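Local atomic coordinates of enoyl-CoA hydratase/isomerase family protein (Ruegeria pomeroyi, PDB entry 3L3S), a protein that belongs to the crotonase superfamily and probably acts as a hydro-lyase, such as an enoyl-CoA hydratase, in fatty acid metabolism. Residues A25-L30 and F63-D68; A118-M123 and F137-V142. All blocks are in the same frame, centred on the assembly; numbering follows the deposited sequence.

Overall arrangement
Both interactions belong to the crotonase fold and touch its small parallel sheet of strands 62-64, 114-116 and 137-138: interaction 1 at strand 62-64 and interaction 2 at strand 137-138, the two edge strands of this sheet within the chain. They follow one another along the chain, interaction 1 being complete before residue 118 is reached, and their centres lie about 11 Å apart. Helix 118-124 joins them. Gly119 packs against Cys64 and Phe63, and Ala118 against Leu30 and His67, while Leu120 and Met123 reach 137-139. The helix thus packs between these two regions and also meets the trimer partners: Gln121 is hydrogen-bonded to Tyr232 of the second subunit and Met123 O to Arg162 of the third.

Interaction 1 (A25-L30 and F63-D68); sequences APAHPL and FCAGHD
The carbonyl O of Phe63 lies obliquely against the His28 ring, 3.3 Å from CD2, where the loop after strand 17-22 of the crotonase fold packs on the last residues of strand 62-64 and the turn that follows. ND1 of His28 is hydrogen-bonded to Gly23 O and NE2 to Pro59 O, which together fix the rotation of the ring, and Pro26 O lies over one face. Cys64 holds SG anti to its backbone N (chi1 179°), beside CG and CD1 of Leu30, and SG also takes a weak bond from Gly66 N. The amide of Ala65 donates to Ala27 O (N to O 2.9 Å), almost in line with the carbonyl, while the two CB methyls meet at 3.9 Å. Gly66, at phi 104° and psi -153°, where a side chain would jam against the preceding carbonyl, accepts the second backbone bond: Leu30 N stands 2.7 Å from Gly66 O, well above the carbonyl plane. His67 turns the edge of its ring to Leu30 O, with CD2 at 3.3 Å, and its CA-H also points at this oxygen. Asp68 closes the contact through its methylene, CB lying 3.6 Å from CB of Pro29.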
loop_
_atom_site.group_PDB
_atom_site.type_symbol
_atom_site.label_atom_id
_atom_site.label_comp_id
_atom_site.label_asym_id
_atom_site.label_seq_id
_atom_site.Cartn_x
_atom_site.Cartn_y
_atom_site.Cartn_z
ATOM N N ALA B 25 -9.527 -32.365 -10.318
ATOM C CA ALA B 25 -10.778 -31.934 -9.688
ATOM C C ALA B 25 -11.060 -32.743 -8.413
ATOM O O ALA B 25 -10.690 -33.915 -8.342
ATOM C CB ALA B 25 -11.920 -32.089 -10.687
ATOM N N PRO B 26 -11.676 -32.130 -7.378
ATOM C CA PRO B 26 -12.148 -30.747 -7.225
ATOM C C PRO B 26 -11.188 -29.734 -6.598
ATOM O O PRO B 26 -11.267 -28.546 -6.903
ATOM C CB PRO B 26 -13.381 -30.927 -6.357
ATOM C CG PRO B 26 -12.931 -31.983 -5.398
ATOM C CD PRO B 26 -12.221 -32.976 -6.296
ATOM N N ALA B 27 -10.286 -30.219 -5.740
ATOM C CA ALA B 27 -9.326 -29.388 -5.009
ATOM C C ALA B 27 -8.206 -28.726 -5.817
ATOM O O ALA B 27 -7.583 -27.777 -5.331
ATOM C CB ALA B 27 -8.747 -30.182 -3.843
ATOM N N HIS B 28 -7.970 -29.227 -7.042
ATOM C CA HIS B 28 -6.921 -28.756 -7.976
ATOM C C HIS B 28 -5.598 -28.547 -7.210
ATOM O O HIS B 28 -5.008 -27.461 -7.268
ATOM C CB HIS B 28 -7.343 -27.444 -8.669
ATOM C CG HIS B 28 -8.673 -27.509 -9.347
ATOM N ND1 HIS B 28 -8.954 -28.406 -10.354
ATOM C CD2 HIS B 28 -9.801 -26.786 -9.161
ATOM C CE1 HIS B 28 -10.200 -28.232 -10.757
ATOM N NE2 HIS B 28 -10.735 -27.255 -10.049
ATOM N N PRO B 29 -5.112 -29.597 -6.502
ATOM C CA PRO B 29 -3.879 -29.425 -5.743
ATOM C C PRO B 29 -2.557 -29.177 -6.451
ATOM O O PRO B 29 -2.289 -29.718 -7.521
ATOM C CB PRO B 29 -3.842 -30.683 -4.897
ATOM C CG PRO B 29 -4.367 -31.702 -5.795
ATOM C CD PRO B 29 -5.546 -31.011 -6.422
ATOM N N LEU B 30 -1.760 -28.320 -5.825
ATOM C CA LEU B 30 -0.431 -27.980 -6.300
ATOM C C LEU B 30 0.557 -29.023 -5.781
ATOM O O LEU B 30 1.308 -28.786 -4.825
ATOM C CB LEU B 30 -0.030 -26.564 -5.869
ATOM C CG LEU B 30 -0.804 -25.418 -6.525
ATOM C CD1 LEU B 30 -0.602 -24.143 -5.766
ATOM C CD2 LEU B 30 -0.396 -25.231 -7.962
ATOM N N PHE B 63 -10.983 -23.113 -6.122
ATOM C CA PHE B 63 -10.081 -22.578 -7.143
ATOM C C PHE B 63 -8.816 -23.432 -7.102
ATOM O O PHE B 63 -8.381 -23.945 -8.128
ATOM C CB PHE B 63 -9.738 -21.100 -6.896
ATOM C CG PHE B 63 -8.680 -20.547 -7.832
ATOM C CD1 PHE B 63 -8.947 -20.383 -9.207
ATOM C CD2 PHE B 63 -7.403 -20.206 -7.345
ATOM C CE1 PHE B 63 -7.952 -19.885 -10.093
ATOM C CE2 PHE B 63 -6.401 -19.711 -8.210
ATOM C CZ PHE B 63 -6.675 -19.549 -9.592
ATOM N N CYS B 64 -8.254 -23.560 -5.901
ATOM C CA CYS B 64 -7.049 -24.331 -5.632
ATOM C C CYS B 64 -6.857 -24.396 -4.118
ATOM O O CYS B 64 -6.860 -23.369 -3.431
ATOM C CB CYS B 64 -5.830 -23.695 -6.311
ATOM S SG CYS B 64 -4.288 -24.537 -6.023
ATOM N N ALA B 65 -6.711 -25.618 -3.608
ATOM C CA ALA B 65 -6.537 -25.862 -2.179
ATOM C C ALA B 65 -5.101 -25.662 -1.707
ATOM O O ALA B 65 -4.844 -25.496 -0.510
ATOM C CB ALA B 65 -7.036 -27.269 -1.817
ATOM N N GLY B 66 -4.189 -25.575 -2.668
ATOM C CA GLY B 66 -2.785 -25.409 -2.354
ATOM C C GLY B 66 -2.108 -26.740 -2.565
ATOM O O GLY B 66 -2.594 -27.551 -3.351
ATOM N N HIS B 67 -1.007 -26.977 -1.855
ATOM C CA HIS B 67 -0.262 -28.238 -1.953
ATOM C C HIS B 67 -1.094 -29.382 -1.382
ATOM O O HIS B 67 -1.857 -29.172 -0.427
ATOM C CB HIS B 67 1.050 -28.170 -1.152
ATOM C CG HIS B 67 1.943 -27.021 -1.512
ATOM N ND1 HIS B 67 2.126 -25.937 -0.679
ATOM C CD2 HIS B 67 2.727 -26.801 -2.593
ATOM C CE1 HIS B 67 2.985 -25.100 -1.233
ATOM N NE2 HIS B 67 3.365 -25.601 -2.394
ATOM N N ASP B 68 -1.018 -30.567 -1.993
ATOM C CA ASP B 68 -1.756 -31.690 -1.424
ATOM C C ASP B 68 -0.909 -32.319 -0.344
ATOM O O ASP B 68 0.308 -32.496 -0.502
ATOM C CB ASP B 68 -2.235 -32.736 -2.451
ATOM C CG ASP B 68 -1.115 -33.476 -3.141
ATOM O OD1 ASP B 68 -0.046 -32.876 -3.374
ATOM O OD2 ASP B 68 -1.327 -34.665 -3.461
#

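Interaction 2 (A118-M123 and F137-V142)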
loop_
_atom_site.group_PDB
_atom_site.type_symbol
_atom_site.label_atom_id
_atom_site.label_comp_id
_atom_site.label_asym_id
_atom_site.label_seq_id
_atom_site.Cartn_x
_atom_site.Cartn_y
_atom_site.Cartn_z
ATOM N N ALA B 118 -1.473 -22.140 -0.728
ATOM C CA ALA B 118 -0.717 -21.913 -1.965
ATOM C C ALA B 118 -1.638 -21.630 -3.159
ATOM O O ALA B 118 -1.189 -21.157 -4.201
ATOM C CB ALA B 118 0.219 -23.085 -2.250
ATOM N N GLY B 119 -2.933 -21.876 -2.950
ATOM C CA GLY B 119 -3.958 -21.624 -3.945
ATOM C C GLY B 119 -4.291 -20.148 -4.003
ATOM O O GLY B 119 -4.669 -19.629 -5.061
ATOM N N LEU B 120 -4.142 -19.468 -2.864
ATOM C CA LEU B 120 -4.371 -18.027 -2.800
ATOM C C LEU B 120 -3.119 -17.320 -3.341
ATOM O O LEU B 120 -3.222 -16.267 -3.945
ATOM C CB LEU B 120 -4.687 -17.574 -1.371
ATOM C CG LEU B 120 -5.051 -16.105 -1.124
ATOM C CD1 LEU B 120 -6.243 -15.678 -1.968
ATOM C CD2 LEU B 120 -5.336 -15.913 0.334
ATOM N N GLN B 121 -1.963 -17.964 -3.179
ATOM C CA GLN B 121 -0.672 -17.463 -3.664
ATOM C C GLN B 121 -0.640 -17.405 -5.199
ATOM O O GLN B 121 -0.201 -16.405 -5.764
ATOM C CB GLN B 121 0.456 -18.366 -3.149
ATOM C CG GLN B 121 1.857 -18.071 -3.669
ATOM C CD GLN B 121 2.933 -18.923 -3.022
ATOM O OE1 GLN B 121 2.663 -19.973 -2.423
ATOM N NE2 GLN B 121 4.168 -18.465 -3.130
ATOM N N LEU B 122 -1.133 -18.469 -5.844
ATOM C CA LEU B 122 -1.196 -18.602 -7.307
ATOM C C LEU B 122 -2.005 -17.467 -7.897
ATOM O O LEU B 122 -1.617 -16.855 -8.901
ATOM C CB LEU B 122 -1.854 -19.935 -7.697
ATOM C CG LEU B 122 -1.940 -20.327 -9.185
ATOM C CD1 LEU B 122 -0.557 -20.684 -9.722
ATOM C CD2 LEU B 122 -2.901 -21.504 -9.364
HETATM N N MSE B 123 -3.119 -17.185 -7.225
HETATM C CA MSE B 123 -4.039 -16.127 -7.597
HETATM C C MSE B 123 -3.361 -14.770 -7.339
HETATM O O MSE B 123 -3.353 -13.906 -8.210
HETATM C CB MSE B 123 -5.314 -16.254 -6.763
HETATM C CG MSE B 123 -6.468 -15.447 -7.278
HETATM SE SE MSE B 123 -7.554 -14.709 -5.845
HETATM C CE MSE B 123 -6.168 -13.515 -5.197
ATOM N N PHE B 137 -11.663 -16.749 0.496
ATOM C CA PHE B 137 -10.204 -16.655 0.525
ATOM C C PHE B 137 -9.657 -16.991 1.899
ATOM O O PHE B 137 -10.149 -16.493 2.914
ATOM C CB PHE B 137 -9.774 -15.238 0.090
ATOM C CG PHE B 137 -10.406 -14.785 -1.204
ATOM C CD1 PHE B 137 -9.806 -15.091 -2.435
ATOM C CD2 PHE B 137 -11.655 -14.132 -1.205
ATOM C CE1 PHE B 137 -10.442 -14.756 -3.659
ATOM C CE2 PHE B 137 -12.302 -13.799 -2.416
ATOM C CZ PHE B 137 -11.700 -14.107 -3.641
ATOM N N CYS B 138 -8.591 -17.783 1.927
ATOM C CA CYS B 138 -8.029 -18.211 3.193
ATOM C C CYS B 138 -6.542 -18.504 3.184
ATOM O O CYS B 138 -5.942 -18.757 2.138
ATOM C CB CYS B 138 -8.775 -19.474 3.650
ATOM S SG CYS B 138 -8.371 -20.078 5.285
ATOM N N LEU B 139 -5.978 -18.433 4.392
ATOM C CA LEU B 139 -4.589 -18.759 4.717
ATOM C C LEU B 139 -4.771 -19.550 6.042
ATOM O O LEU B 139 -4.617 -18.991 7.126
ATOM C CB LEU B 139 -3.719 -17.501 4.914
ATOM C CG LEU B 139 -3.274 -16.636 3.726
ATOM C CD1 LEU B 139 -2.273 -15.586 4.190
ATOM C CD2 LEU B 139 -2.663 -17.487 2.628
ATOM N N PRO B 140 -5.060 -20.878 5.955
ATOM C CA PRO B 140 -5.298 -21.778 7.095
ATOM C C PRO B 140 -4.179 -22.471 7.883
ATOM O O PRO B 140 -4.472 -23.392 8.647
ATOM C CB PRO B 140 -6.227 -22.811 6.477
ATOM C CG PRO B 140 -5.572 -23.044 5.148
ATOM C CD PRO B 140 -5.143 -21.651 4.691
ATOM N N GLY B 141 -2.935 -22.022 7.730
ATOM C CA GLY B 141 -1.804 -22.642 8.418
ATOM C C GLY B 141 -1.814 -22.838 9.924
ATOM O O GLY B 141 -1.468 -23.920 10.411
ATOM N N VAL B 142 -2.223 -21.803 10.655
ATOM C CA VAL B 142 -2.289 -21.827 12.118
ATOM C C VAL B 142 -3.196 -22.916 12.711
ATOM O O VAL B 142 -2.909 -23.462 13.778
ATOM C CB VAL B 142 -2.695 -20.446 12.677
ATOM C CG1 VAL B 142 -1.526 -19.484 12.573
ATOM C CG2 VAL B 142 -3.904 -19.892 11.932
#
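A buried, mainly apolar contact between helix 118-124 and strand 137-138, an edge strand of this chain's small parallel sheet in the crotonase fold, is carried by Leu120 and Met123, one helical turn apart. Leu120 divides its two methyls. Its CA-CB bond points toward the strand, and with CG anti to the backbone N (chi1 -176°) CD1 comes to the edge of the Phe137 ring, 3.6 Å from CD1 of that ring. The other methyl, CD2, lies 3.4 Å from Cys138 O and 3.9 Å from CD2 of Leu139; the Leu120 and Leu139 side chains cross at about a right angle. Met123, present as selenomethionine, bends at chi2 and chi3 to bring SE to the same ring edge, 3.6 Å from CE1. This is a Met-aromatic contact, with SE 74° off the ring normal. An alanine at Leu120 is likely to leave a gap between the helix and residues 137-139, depriving the Phe137 edge and the Leu139 methyl of their shared neighbour. Leu184 packs on both Met123 and Phe137, and Met123 O accepts a hydrogen bond from NH2 of Arg162 of the third subunit. Cohesion between helix and strand probably comes mainly from dispersion, with the selenium beside the C-H edge of the ring, and the fit depends on the shapes of the side chains.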